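Local coordinates for B-cell lymphoma 3-encoded protein (Homo sapiens, PDB 1K1A), which regulates transcription of NF-kappa-B target genes, blocking nuclear entry of the p50 subunit in the cytoplasm and acting as a transcriptional activator in the nucleus, at residues Ile55-Ser60 with His89-Cys94; Val61-Val66 with Leu99-Pro104; Leu85-Arg90 with His121-Thr126; Cys94-Leu99 with Val132-Glu137; Asp108-Asn113 with Arg138-Asp143. One frame throughout, in Å; residues are numbered along the deposited sequence. Where two conformers were deposited one is given.

All five contacts lie in the ankyrin repeat domain and join successive repeats. Interactions 1 and 2 pair the second repeat with the third; interactions 3, 4 and 5 pair the third with the fourth. Interactions 1 and 2, with centres about 12 Å apart and segments that alternate along the chain, follow helices 59-67 and 92-101 from the turns at their N-terminal ends toward their C-terminal ends. Interaction 1 closes before interactions 4 and 5 open. Interaction 4 continues from helix 92-101 to helix 129-137, interaction 3 joins helices 82-88 and 119-126, and interaction 5 joins the loops beyond the longer helices. Between these repeats, turns, helices and loops meet their counterparts, building an elongated stack without a beta sheet.

Interaction 1. Residues Ile55-Ser60 with His89-Cys94; sequences ITTLPS and HRSPTC
Pro59 and Cys94 bring the two backbones to 4.7 Å between their CA atoms, while the CA atoms of Ile55 and His89 stand 6.8 Å apart. The two segments are equivalent turns of the second and third ankyrin repeats: in each, a residue of positive phi, Thr57 or Arg90, ends one helix in a Schellman motif, and Leu58 or Ser91 occupies the N-cap of the next. With CG anti to the carbonyl carbon (chi1 -77°), His89 sets its imidazole face against Ile55, whose CA lies 4.2 Å from the ring centroid and 11° off the ring normal, a CH-pi contact. Ile55 CG1 also comes to 3.6 Å from His89 NE2. At the start of helix 92-101, Cys94 SG tucks against the opposing turn, 3.8 Å from Thr57 CA and 4.0 Å from Pro59 CD; a compact sulfur suits this close backbone approach. His89 ND1 binds a water at 2.8 Å, which donates a weak bond to Ile55 O. Replacing His89 by alanine would probably cost Ile55 its aromatic cover and the water its nitrogen partner. No direct hydrogen bond crosses between the segments, consistent with a union resting largely on packing.

Interaction 2. Residues Val61-Val66 with Leu99-Pro104; sequences VVRLLV and LDSAAP
Arg63 and Asp100 lie side by side and point the same way, with their guanidinium and carboxylate planes turned 54° apart. Their charges approach without forming a salt bridge: Arg63 NH2 is 4.1 Å from Asp100 OD2, whereas Asp100 OD1 is taken by a salt bridge from Arg138. Closer contact is made through carbon, since Arg63 NH1 comes to 3.7 Å from Asp100 CB. The extended aliphatic part of Arg63 runs past Ser101, with Arg63 CG 3.5 Å from Ser101 OG. That hydroxyl is hydrogen-bonded to Ala97 O in its own helix, so a small polar residue can face the neighbouring helix with its oxygen already satisfied. These are the second helices of the second and third ankyrin repeats, stacked side by side as in other ankyrin proteins, and the contact falls where helix 92-101 gives way to a loop. Here Val66 points across. Val66 CG1, anti to the backbone N (chi1 176°), presses on the chain at the helix end, 3.6 Å from Ser101 C and 3.7 Å from Ser101 CB. The methyl of Ala102 stands a little farther off, its CB 4.3 Å from Val66 CG1, and a beta-branched valine puts a methyl on the helix end without a long side chain.

Interaction 3. Residues Leu85-Arg90 with His121-Thr126; sequences LACEHR and HVAVNT
Arg90 brings its guanidinium obliquely past Thr126; its NE lies 3.7 Å from Thr126 CB, and the two side chains slide by each other in opposite directions. The chain of Arg90 is extended from CG to NE, long enough to carry the flat group from the turn across to the next helix. The other flat group, the ring of His89, lies off this contact and has Leu85 O in plane at its edge. Thr126 carries the polar part. With Thr126 OG1 between the backbone N and the carbonyl carbon (chi1 71°), the hydroxyl can turn back to donate to Ala123 O at 2.7 Å, meeting it 22° out of the carbonyl plane. Thr126 OG1 also accepts from the backbone N of Cys128 and, at 2.8 Å, from a water that donates at 2.7 Å to Cys87 O. The methyl of Thr126 faces the same carbonyl, its CG2 3.5 Å from Cys87 O. A methyl of Val122 packs on the backbone, its CG1 3.5 Å from Glu88 N, and Cys87 SG meets Ala123 CB at 4.0 Å. Alanine and cysteine suit this place because they let the helices come close. The contact joins the first helices of the third and fourth ankyrin repeats, 82-88 and 119-126. Leu135 of helix 129-137 packs on both Cys87 and Ala123, while helices 49-55 and 153-159 extend the row beyond Leu85 and Val124.

Interaction 4. Residues Cys94-Leu99 with Val132-Glu137; sequences CLRALL and VQLLLE
Leu134 enters between Leu95, Arg96 and Leu99, and the buried half of the contact is built round it. Leu134 CD2 reaches Leu95 CG at 3.8 Å, the two side chains sliding past each other in opposite directions, and packs as closely on the backbone, 3.8 Å from Arg96 N. Leu99 arrives tip to tip, with its CD1 4.1 Å from Leu134 CG. The anti setting of Leu134 (chi1 180°) directs its fork at the opposing helix. Deeper still, Leu95 and Leu135 cross at about a right angle, CD2 to CD2 at 3.8 Å. The segments run nearly parallel, 16° apart with axes 10.6 Å from each other, as second helices of consecutive ankyrin repeats do, and leucines can span that spacing. Toward solvent, packing gives way to polar reach. Arg96 bends at chi3 and lays one face of its guanidinium over Leu134 CD1, which is 3.9 Å from Arg96 NH2. Were Leu134 cut back to an alanine, a gap would be likely to open among Leu95, Leu99 and Arg96, the guanidinium losing its apolar support. Arg96 NH2 makes a weak bond to a water that donates to Glu137 OE1, bridging opposite charges whose own atoms are not in contact. Within its own helix, Gln133 NE2 donates to Glu137 OE2 at 3.2 Å, from 53° out of the carboxylate plane.

Interaction 5. Residues Asp108-Asn113 with Arg138-Asp143; sequences DLEARN and RGADID
Glu110 and Asp141 make the hydrogen bond that ties the two loops together: Asp141 N donates to Glu110 OE1 at 2.8 Å, nearly straight at 167°, coming in 38° out of the carboxylate plane. The side chain of Glu110 bends at chi2 (-33°), which turns its carboxylate toward the opposing backbone. Two waters extend the grip. One donates to Glu110 OE1 at 2.6 Å and to Gly139 O at 2.8 Å; the other donates to Glu110 OE2 at 3.1 Å and to Asp141 O at 2.7 Å. Both carboxylate oxygens are therefore engaged, and a glutamate has the length to serve one amide directly and two carbonyls through water. These are the loops that follow the second helices of the third and fourth ankyrin repeats, the fingers that lead each repeat into the next. Each is shaped by an Asx turn: Asp108 OD1 accepts from Glu110 N, within a type I turn from Asp108 to Ala111, and Asp141 OD1 accepts from Asp143 N. Gly139 takes backbone angles at which a beta carbon would collide with the carbonyl oxygen of Arg138, so the position suits glycine. As to charge, Glu110 OE2 and Asp141 OD2 are 4.9 Å apart, and this like-charged proximity may slightly raise the affinity of either for a proton. Apolar contact comes from Leu109, whose CD1 lies 3.8 Å from Arg138 O and 4.2 Å from Ala140 CB. Leu109 and Ala140 also touch Leu135 of helix 129-137, and Leu109 meets Leu99 of helix 92-101.

Interaction 1. Residues Ile55-Ser60 with His89-Cys94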
# COMPACT_ATOMS: atom_id res chain seq x y z
N ILE A 55 -6.82 -8.57 9.90
CA ILE A 55 -6.85 -9.79 9.11
C ILE A 55 -8.25 -10.43 9.11
O ILE A 55 -8.67 -11.01 8.11
CB ILE A 55 -5.79 -10.79 9.64
CG1 ILE A 55 -4.39 -10.39 9.18
CG2 ILE A 55 -6.13 -12.21 9.20
CD1 ILE A 55 -3.28 -10.90 10.09
N THR A 56 -8.96 -10.32 10.23
CA THR A 56 -10.31 -10.90 10.35
C THR A 56 -11.36 -9.96 9.73
O THR A 56 -12.50 -10.36 9.53
CB THR A 56 -10.68 -11.16 11.84
OG1 THR A 56 -9.67 -11.97 12.47
CG2 THR A 56 -11.92 -12.04 11.94
N THR A 57 -10.94 -8.73 9.42
CA THR A 57 -11.83 -7.66 8.95
C THR A 57 -12.90 -7.25 9.97
O THR A 57 -14.09 -7.35 9.72
CB THR A 57 -12.47 -7.97 7.57
OG1 THR A 57 -13.41 -9.06 7.68
CG2 THR A 57 -11.41 -8.49 6.61
N LEU A 58 -12.45 -6.78 11.13
CA LEU A 58 -13.34 -6.34 12.20
C LEU A 58 -13.05 -4.88 12.54
O LEU A 58 -12.36 -4.60 13.52
CB LEU A 58 -13.12 -7.21 13.43
CG LEU A 58 -13.46 -8.69 13.28
CD1 LEU A 58 -12.89 -9.49 14.45
CD2 LEU A 58 -14.98 -8.86 13.18
N PRO A 59 -13.60 -3.96 11.76
CA PRO A 59 -13.35 -2.53 11.97
C PRO A 59 -13.68 -2.04 13.39
O PRO A 59 -12.93 -1.24 13.95
CB PRO A 59 -14.25 -1.86 10.92
CG PRO A 59 -15.26 -2.92 10.57
CD PRO A 59 -14.51 -4.20 10.62
N SER A 60 -14.76 -2.54 13.99
CA SER A 60 -15.11 -2.11 15.34
C SER A 60 -14.05 -2.52 16.38
O SER A 60 -13.82 -1.81 17.35
CB SER A 60 -16.46 -2.67 15.77
OG SER A 60 -17.50 -2.07 15.03
N HIS A 89 -5.37 -6.97 2.45
CA HIS A 89 -6.66 -7.63 2.63
C HIS A 89 -7.81 -6.86 1.98
O HIS A 89 -8.98 -7.13 2.24
CB HIS A 89 -6.96 -7.90 4.10
CG HIS A 89 -6.22 -9.06 4.67
ND1 HIS A 89 -6.76 -10.33 4.74
CD2 HIS A 89 -4.98 -9.15 5.20
CE1 HIS A 89 -5.88 -11.15 5.29
NE2 HIS A 89 -4.78 -10.46 5.57
N ARG A 90 -7.45 -5.90 1.13
CA ARG A 90 -8.44 -5.09 0.41
C ARG A 90 -9.59 -4.61 1.31
O ARG A 90 -10.76 -4.77 0.96
CB ARG A 90 -9.02 -5.90 -0.76
CG ARG A 90 -7.98 -6.47 -1.73
CD ARG A 90 -8.61 -7.29 -2.86
NE ARG A 90 -7.66 -7.61 -3.93
CZ ARG A 90 -6.94 -8.72 -3.98
NH1 ARG A 90 -7.02 -9.62 -3.02
NH2 ARG A 90 -6.10 -8.93 -5.00
N SER A 91 -9.25 -4.02 2.45
CA SER A 91 -10.26 -3.64 3.44
C SER A 91 -10.23 -2.16 3.75
O SER A 91 -9.60 -1.72 4.71
CB SER A 91 -10.07 -4.44 4.73
OG SER A 91 -11.08 -4.13 5.68
N PRO A 92 -10.93 -1.38 2.92
CA PRO A 92 -11.03 0.06 3.13
C PRO A 92 -11.65 0.43 4.48
O PRO A 92 -11.31 1.48 5.03
CB PRO A 92 -11.98 0.51 2.00
CG PRO A 92 -11.91 -0.57 0.99
CD PRO A 92 -11.64 -1.83 1.72
N THR A 93 -12.56 -0.39 5.00
CA THR A 93 -13.20 -0.06 6.27
C THR A 93 -12.23 -0.20 7.44
O THR A 93 -12.26 0.59 8.37
CB THR A 93 -14.48 -0.88 6.51
OG1 THR A 93 -14.18 -2.27 6.42
CG2 THR A 93 -15.47 -0.64 5.38
N CYS A 94 -11.38 -1.23 7.40
CA CYS A 94 -10.39 -1.39 8.45
C CYS A 94 -9.33 -0.29 8.34
O CYS A 94 -8.85 0.21 9.36
CB CYS A 94 -9.74 -2.77 8.39
SG CYS A 94 -10.76 -4.07 9.13
O HOH W 1 -9.49 -10.90 4.77

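Interaction 2. Residues Val61-Val66 with Leu99-Pro104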
# COMPACT_ATOMS: atom_id res chain seq x y z
N VAL A 61 -13.45 -3.69 16.17
CA VAL A 61 -12.40 -4.16 17.07
C VAL A 61 -11.12 -3.34 16.87
O VAL A 61 -10.43 -3.00 17.84
CB VAL A 61 -12.14 -5.66 16.87
CG1 VAL A 61 -11.11 -6.17 17.87
CG2 VAL A 61 -13.45 -6.44 17.01
N VAL A 62 -10.83 -3.02 15.62
CA VAL A 62 -9.68 -2.19 15.30
C VAL A 62 -9.77 -0.87 16.07
O VAL A 62 -8.81 -0.43 16.70
CB VAL A 62 -9.61 -1.89 13.79
CG1 VAL A 62 -8.58 -0.78 13.51
CG2 VAL A 62 -9.29 -3.16 12.98
N ARG A 63 -10.94 -0.24 16.01
CA ARG A 63 -11.19 1.03 16.69
C ARG A 63 -10.99 0.94 18.21
O ARG A 63 -10.37 1.81 18.82
CB ARG A 63 -12.62 1.51 16.42
CG ARG A 63 -12.86 2.05 15.00
CD ARG A 63 -14.22 2.75 14.81
NE ARG A 63 -14.49 3.04 13.40
CZ ARG A 63 -14.17 4.18 12.79
NH1 ARG A 63 -13.56 5.14 13.48
NH2 ARG A 63 -14.44 4.36 11.51
N LEU A 64 -11.54 -0.11 18.82
CA LEU A 64 -11.43 -0.32 20.26
C LEU A 64 -9.96 -0.47 20.66
O LEU A 64 -9.50 0.19 21.60
CB LEU A 64 -12.21 -1.56 20.69
CG LEU A 64 -12.17 -1.96 22.18
CD1 LEU A 64 -13.18 -3.06 22.46
CD2 LEU A 64 -10.78 -2.39 22.61
N LEU A 65 -9.25 -1.33 19.95
CA LEU A 65 -7.86 -1.61 20.27
C LEU A 65 -6.96 -0.40 20.10
O LEU A 65 -6.13 -0.11 20.96
CB LEU A 65 -7.33 -2.79 19.43
CG LEU A 65 -7.87 -4.18 19.77
CD1 LEU A 65 -7.32 -5.21 18.80
CD2 LEU A 65 -7.53 -4.58 21.20
N VAL A 66 -7.12 0.31 18.99
CA VAL A 66 -6.29 1.49 18.74
C VAL A 66 -6.56 2.59 19.77
O VAL A 66 -5.63 3.16 20.34
CB VAL A 66 -6.47 2.01 17.31
CG1 VAL A 66 -5.66 3.31 17.11
CG2 VAL A 66 -6.00 0.93 16.32
N LEU A 99 -6.94 4.76 10.49
CA LEU A 99 -6.55 6.15 10.27
C LEU A 99 -7.37 7.14 11.09
O LEU A 99 -6.86 8.18 11.48
CB LEU A 99 -6.63 6.51 8.77
CG LEU A 99 -5.78 5.66 7.81
CD1 LEU A 99 -5.98 6.14 6.40
CD2 LEU A 99 -4.30 5.68 8.17
N ASP A 100 -8.62 6.79 11.38
CA ASP A 100 -9.49 7.65 12.19
C ASP A 100 -9.20 7.50 13.69
O ASP A 100 -9.39 8.46 14.46
CB ASP A 100 -10.99 7.36 11.92
CG ASP A 100 -11.49 7.95 10.58
OD1 ASP A 100 -10.67 8.48 9.78
OD2 ASP A 100 -12.70 7.90 10.25
N SER A 101 -8.76 6.32 14.12
CA SER A 101 -8.57 6.07 15.55
C SER A 101 -7.18 6.39 16.08
O SER A 101 -7.02 6.65 17.27
CB SER A 101 -8.93 4.62 15.90
OG SER A 101 -10.20 4.27 15.37
N ALA A 102 -6.18 6.36 15.22
CA ALA A 102 -4.80 6.58 15.66
C ALA A 102 -4.59 7.99 16.20
O ALA A 102 -5.13 8.96 15.67
CB ALA A 102 -3.81 6.29 14.54
N ALA A 103 -3.81 8.09 17.27
CA ALA A 103 -3.46 9.39 17.83
C ALA A 103 -2.55 10.13 16.85
O ALA A 103 -1.75 9.52 16.15
CB ALA A 103 -2.79 9.22 19.18
N PRO A 104 -2.70 11.45 16.78
CA PRO A 104 -1.88 12.26 15.86
C PRO A 104 -0.40 12.01 16.11
O PRO A 104 0.04 11.98 17.26
CB PRO A 104 -2.27 13.69 16.23
CG PRO A 104 -3.67 13.57 16.79
CD PRO A 104 -3.67 12.27 17.54

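Interaction 3. Residues Leu85-Arg90 with His121-Thr126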
# COMPACT_ATOMS: atom_id res chain seq x y z
N LEU A 85 -1.43 -4.38 6.30
CA LEU A 85 -2.33 -5.54 6.34
C LEU A 85 -3.72 -5.20 5.84
O LEU A 85 -4.36 -6.02 5.17
CB LEU A 85 -2.38 -6.15 7.75
CG LEU A 85 -1.10 -6.83 8.23
CD1 LEU A 85 -1.27 -7.28 9.68
CD2 LEU A 85 -0.76 -8.03 7.34
N ALA A 86 -4.21 -4.01 6.17
CA ALA A 86 -5.51 -3.56 5.67
C ALA A 86 -5.50 -3.49 4.15
O ALA A 86 -6.48 -3.87 3.50
CB ALA A 86 -5.91 -2.22 6.27
N CYS A 87 -4.38 -3.05 3.57
CA CYS A 87 -4.29 -2.99 2.11
C CYS A 87 -4.13 -4.37 1.42
O CYS A 87 -4.74 -4.64 0.39
CB CYS A 87 -3.21 -2.00 1.66
SG CYS A 87 -3.51 -0.30 2.17
N GLU A 88 -3.32 -5.26 1.98
CA GLU A 88 -3.22 -6.57 1.35
C GLU A 88 -4.55 -7.34 1.48
O GLU A 88 -4.84 -8.22 0.67
CB GLU A 88 -2.02 -7.37 1.86
CG GLU A 88 -2.08 -7.76 3.32
CD GLU A 88 -0.99 -8.76 3.69
OE1 GLU A 88 -0.85 -9.79 2.99
OE2 GLU A 88 -0.28 -8.53 4.68
N HIS A 89 -5.37 -6.97 2.45
CA HIS A 89 -6.66 -7.63 2.63
C HIS A 89 -7.81 -6.86 1.98
O HIS A 89 -8.98 -7.13 2.24
CB HIS A 89 -6.96 -7.90 4.10
CG HIS A 89 -6.22 -9.06 4.67
ND1 HIS A 89 -6.76 -10.33 4.74
CD2 HIS A 89 -4.98 -9.15 5.20
CE1 HIS A 89 -5.88 -11.15 5.29
NE2 HIS A 89 -4.78 -10.46 5.57
N ARG A 90 -7.45 -5.90 1.13
CA ARG A 90 -8.44 -5.09 0.41
C ARG A 90 -9.59 -4.61 1.31
O ARG A 90 -10.76 -4.77 0.96
CB ARG A 90 -9.02 -5.90 -0.76
CG ARG A 90 -7.98 -6.47 -1.73
CD ARG A 90 -8.61 -7.29 -2.86
NE ARG A 90 -7.66 -7.61 -3.93
CZ ARG A 90 -6.94 -8.72 -3.98
NH1 ARG A 90 -7.02 -9.62 -3.02
NH2 ARG A 90 -6.10 -8.93 -5.00
N HIS A 121 2.12 0.97 -2.22
CA HIS A 121 2.59 -0.03 -3.18
C HIS A 121 1.71 -1.27 -3.12
O HIS A 121 1.26 -1.78 -4.14
CB HIS A 121 4.04 -0.44 -2.91
CG HIS A 121 5.05 0.62 -3.22
ND1 HIS A 121 5.36 1.00 -4.51
CD2 HIS A 121 5.86 1.35 -2.41
CE1 HIS A 121 6.30 1.93 -4.48
NE2 HIS A 121 6.61 2.17 -3.22
N VAL A 122 1.48 -1.77 -1.90
CA VAL A 122 0.63 -2.94 -1.70
C VAL A 122 -0.78 -2.71 -2.25
O VAL A 122 -1.32 -3.55 -2.98
CB VAL A 122 0.52 -3.30 -0.20
CG1 VAL A 122 -0.49 -4.42 0.01
CG2 VAL A 122 1.89 -3.73 0.34
N ALA A 123 -1.37 -1.56 -1.93
CA ALA A 123 -2.72 -1.25 -2.40
C ALA A 123 -2.81 -1.22 -3.93
O ALA A 123 -3.75 -1.76 -4.52
CB ALA A 123 -3.20 0.08 -1.81
N VAL A 124 -1.84 -0.58 -4.57
CA VAL A 124 -1.82 -0.47 -6.03
C VAL A 124 -1.73 -1.86 -6.65
O VAL A 124 -2.42 -2.16 -7.62
CB VAL A 124 -0.67 0.44 -6.50
CG1 VAL A 124 -0.47 0.33 -8.04
CG2 VAL A 124 -0.92 1.88 -6.10
N ASN A 125 -0.90 -2.71 -6.05
CA ASN A 125 -0.74 -4.09 -6.49
C ASN A 125 -2.02 -4.92 -6.41
O ASN A 125 -2.26 -5.78 -7.25
CB ASN A 125 0.42 -4.77 -5.77
CG ASN A 125 1.77 -4.27 -6.25
OD1 ASN A 125 1.87 -3.67 -7.33
ND2 ASN A 125 2.82 -4.51 -5.47
N THR A 126 -2.87 -4.65 -5.42
CA THR A 126 -4.16 -5.31 -5.35
C THR A 126 -5.12 -4.64 -6.32
O THR A 126 -6.18 -5.18 -6.62
CB THR A 126 -4.77 -5.25 -3.93
OG1 THR A 126 -5.19 -3.91 -3.65
CG2 THR A 126 -3.74 -5.56 -2.86
O HOH W 2 -6.01 -2.90 -1.21

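Interaction 4. Residues Cys94-Leu99 with Val132-Glu137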
# COMPACT_ATOMS: atom_id res chain seq x y z
N CYS A 94 -11.38 -1.23 7.40
CA CYS A 94 -10.39 -1.39 8.45
C CYS A 94 -9.33 -0.29 8.34
O CYS A 94 -8.85 0.21 9.36
CB CYS A 94 -9.74 -2.77 8.39
SG CYS A 94 -10.76 -4.07 9.13
N LEU A 95 -8.98 0.08 7.12
CA LEU A 95 -8.01 1.15 6.92
C LEU A 95 -8.57 2.45 7.47
O LEU A 95 -7.87 3.22 8.12
CB LEU A 95 -7.64 1.28 5.44
CG LEU A 95 -6.61 2.36 5.10
CD1 LEU A 95 -5.31 2.13 5.87
CD2 LEU A 95 -6.36 2.38 3.59
N ARG A 96 -9.84 2.71 7.19
CA ARG A 96 -10.50 3.89 7.70
C ARG A 96 -10.54 3.86 9.23
O ARG A 96 -10.28 4.86 9.88
CB ARG A 96 -11.92 3.99 7.14
CG ARG A 96 -12.60 5.32 7.42
CD ARG A 96 -13.93 5.50 6.71
NE ARG A 96 -13.76 5.67 5.27
CZ ARG A 96 -13.46 6.83 4.69
NH1 ARG A 96 -13.29 7.91 5.43
NH2 ARG A 96 -13.34 6.90 3.37
N ALA A 97 -10.87 2.71 9.80
CA ALA A 97 -10.92 2.61 11.26
C ALA A 97 -9.55 2.94 11.88
O ALA A 97 -9.47 3.62 12.90
CB ALA A 97 -11.40 1.23 11.69
N LEU A 98 -8.48 2.46 11.25
CA LEU A 98 -7.13 2.70 11.74
C LEU A 98 -6.75 4.17 11.67
O LEU A 98 -6.31 4.76 12.64
CB LEU A 98 -6.12 1.88 10.92
CG LEU A 98 -5.87 0.43 11.31
CD1 LEU A 98 -5.12 -0.27 10.17
CD2 LEU A 98 -5.07 0.37 12.60
N LEU A 99 -6.94 4.76 10.49
CA LEU A 99 -6.55 6.15 10.27
C LEU A 99 -7.37 7.14 11.09
O LEU A 99 -6.86 8.18 11.48
CB LEU A 99 -6.63 6.51 8.77
CG LEU A 99 -5.78 5.66 7.81
CD1 LEU A 99 -5.98 6.14 6.40
CD2 LEU A 99 -4.30 5.68 8.17
N VAL A 132 -6.43 2.67 -2.30
CA VAL A 132 -5.50 3.62 -2.89
C VAL A 132 -5.99 5.04 -2.65
O VAL A 132 -5.24 5.88 -2.15
CB VAL A 132 -5.29 3.36 -4.42
CG1 VAL A 132 -4.47 4.47 -5.06
CG2 VAL A 132 -4.60 2.01 -4.63
N GLN A 133 -7.25 5.30 -2.96
CA GLN A 133 -7.81 6.63 -2.79
C GLN A 133 -7.68 7.13 -1.36
O GLN A 133 -7.24 8.25 -1.13
CB GLN A 133 -9.28 6.69 -3.22
CG GLN A 133 -9.82 8.12 -3.27
CD GLN A 133 -11.23 8.21 -3.81
OE1 GLN A 133 -11.51 7.74 -4.91
NE2 GLN A 133 -12.12 8.84 -3.05
N LEU A 134 -8.07 6.30 -0.40
CA LEU A 134 -8.04 6.72 0.99
C LEU A 134 -6.61 7.01 1.46
O LEU A 134 -6.36 8.02 2.11
CB LEU A 134 -8.69 5.67 1.88
CG LEU A 134 -8.74 5.95 3.38
CD1 LEU A 134 -9.46 7.28 3.64
CD2 LEU A 134 -9.41 4.78 4.09
N LEU A 135 -5.66 6.13 1.13
CA LEU A 135 -4.27 6.37 1.48
C LEU A 135 -3.80 7.74 0.96
O LEU A 135 -3.18 8.51 1.68
CB LEU A 135 -3.37 5.27 0.90
CG LEU A 135 -3.48 3.89 1.57
CD1 LEU A 135 -2.74 2.86 0.75
CD2 LEU A 135 -2.95 3.92 3.01
N LEU A 136 -4.12 8.03 -0.29
CA LEU A 136 -3.71 9.29 -0.91
C LEU A 136 -4.38 10.51 -0.27
O LEU A 136 -3.77 11.57 -0.17
CB LEU A 136 -3.98 9.25 -2.42
CG LEU A 136 -3.14 8.23 -3.20
CD1 LEU A 136 -3.60 8.16 -4.63
CD2 LEU A 136 -1.64 8.57 -3.12
N GLU A 137 -5.62 10.34 0.16
CA GLU A 137 -6.36 11.43 0.80
C GLU A 137 -5.81 11.71 2.19
O GLU A 137 -5.96 12.81 2.73
CB GLU A 137 -7.85 11.08 0.89
CG GLU A 137 -8.59 11.17 -0.43
CD GLU A 137 -10.03 10.68 -0.33
OE1 GLU A 137 -10.32 9.89 0.60
OE2 GLU A 137 -10.85 11.07 -1.17
O HOH W 3 -11.86 7.92 0.63

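Interaction 5. Residues Asp108-Asn113 with Arg138-Asp143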
# COMPACT_ATOMS: atom_id res chain seq x y z
N ASP A 108 2.53 6.26 10.60
CA ASP A 108 3.34 6.78 9.49
C ASP A 108 3.07 5.96 8.24
O ASP A 108 3.41 4.78 8.18
CB ASP A 108 4.83 6.68 9.85
CG ASP A 108 5.72 7.52 8.94
OD1 ASP A 108 5.31 7.86 7.80
OD2 ASP A 108 6.86 7.88 9.30
N LEU A 109 2.46 6.58 7.24
CA LEU A 109 2.11 5.84 6.02
C LEU A 109 3.31 5.59 5.13
O LEU A 109 3.20 4.90 4.10
CB LEU A 109 0.99 6.54 5.25
CG LEU A 109 -0.38 6.58 5.94
CD1 LEU A 109 -1.35 7.48 5.19
CD2 LEU A 109 -0.97 5.17 6.11
N GLU A 110 4.46 6.11 5.51
CA GLU A 110 5.67 5.86 4.72
C GLU A 110 6.42 4.62 5.22
O GLU A 110 7.49 4.28 4.71
CB GLU A 110 6.58 7.09 4.71
CG GLU A 110 5.97 8.26 3.95
CD GLU A 110 5.11 7.82 2.78
OE1 GLU A 110 3.92 8.21 2.74
OE2 GLU A 110 5.60 7.08 1.90
N ALA A 111 5.83 3.92 6.18
CA ALA A 111 6.41 2.68 6.71
C ALA A 111 6.74 1.68 5.60
O ALA A 111 5.94 1.45 4.69
CB ALA A 111 5.46 2.04 7.73
N ARG A 112 7.92 1.06 5.69
CA ARG A 112 8.34 0.07 4.69
C ARG A 112 8.37 -1.33 5.31
O ARG A 112 8.97 -1.52 6.37
CB ARG A 112 9.73 0.41 4.13
CG ARG A 112 9.93 1.90 3.72
CD ARG A 112 8.99 2.37 2.64
NE ARG A 112 9.14 3.80 2.31
CZ ARG A 112 10.08 4.27 1.50
NH1 ARG A 112 10.97 3.45 0.96
NH2 ARG A 112 10.14 5.58 1.24
N ASN A 113 7.71 -2.30 4.67
CA ASN A 113 7.77 -3.68 5.17
C ASN A 113 9.12 -4.29 4.81
O ASN A 113 9.93 -3.65 4.14
CB ASN A 113 6.58 -4.55 4.69
CG ASN A 113 6.54 -4.72 3.16
OD1 ASN A 113 7.52 -4.50 2.46
ND2 ASN A 113 5.38 -5.13 2.65
N ARG A 138 -5.16 10.71 2.78
CA ARG A 138 -4.66 10.87 4.15
C ARG A 138 -3.15 11.14 4.25
O ARG A 138 -2.58 11.04 5.33
CB ARG A 138 -5.08 9.70 5.02
CG ARG A 138 -6.59 9.53 5.11
CD ARG A 138 -7.35 10.74 5.66
NE ARG A 138 -8.78 10.47 5.74
CZ ARG A 138 -9.40 10.00 6.82
NH1 ARG A 138 -8.72 9.74 7.93
NH2 ARG A 138 -10.72 9.78 6.79
N GLY A 139 -2.51 11.45 3.12
CA GLY A 139 -1.13 11.89 3.15
C GLY A 139 -0.03 10.95 2.65
O GLY A 139 1.15 11.31 2.73
N ALA A 140 -0.39 9.77 2.15
CA ALA A 140 0.62 8.85 1.62
C ALA A 140 1.39 9.48 0.45
O ALA A 140 0.79 10.10 -0.43
CB ALA A 140 -0.01 7.54 1.19
N ASP A 141 2.71 9.31 0.45
CA ASP A 141 3.57 9.86 -0.59
C ASP A 141 3.35 9.07 -1.88
O ASP A 141 3.71 7.89 -1.97
CB ASP A 141 5.04 9.77 -0.15
CG ASP A 141 5.96 10.62 -1.01
OD1 ASP A 141 5.60 10.90 -2.18
OD2 ASP A 141 7.06 11.05 -0.61
N ILE A 142 2.75 9.73 -2.87
CA ILE A 142 2.39 9.08 -4.13
C ILE A 142 3.59 8.69 -4.99
O ILE A 142 3.47 7.86 -5.89
CB ILE A 142 1.42 9.96 -4.93
CG1 ILE A 142 0.81 9.16 -6.09
CG2 ILE A 142 2.14 11.22 -5.44
CD1 ILE A 142 -0.40 9.80 -6.71
N ASP A 143 4.75 9.29 -4.71
CA ASP A 143 5.96 9.02 -5.50
C ASP A 143 6.98 8.18 -4.73
O ASP A 143 8.11 7.98 -5.20
CB ASP A 143 6.63 10.33 -5.93
CG ASP A 143 5.77 11.15 -6.90
OD1 ASP A 143 5.25 10.60 -7.90
OD2 ASP A 143 5.60 12.38 -6.76
O HOH W 4 3.63 5.90 -0.16
O HOH W 5 3.07 10.00 4.37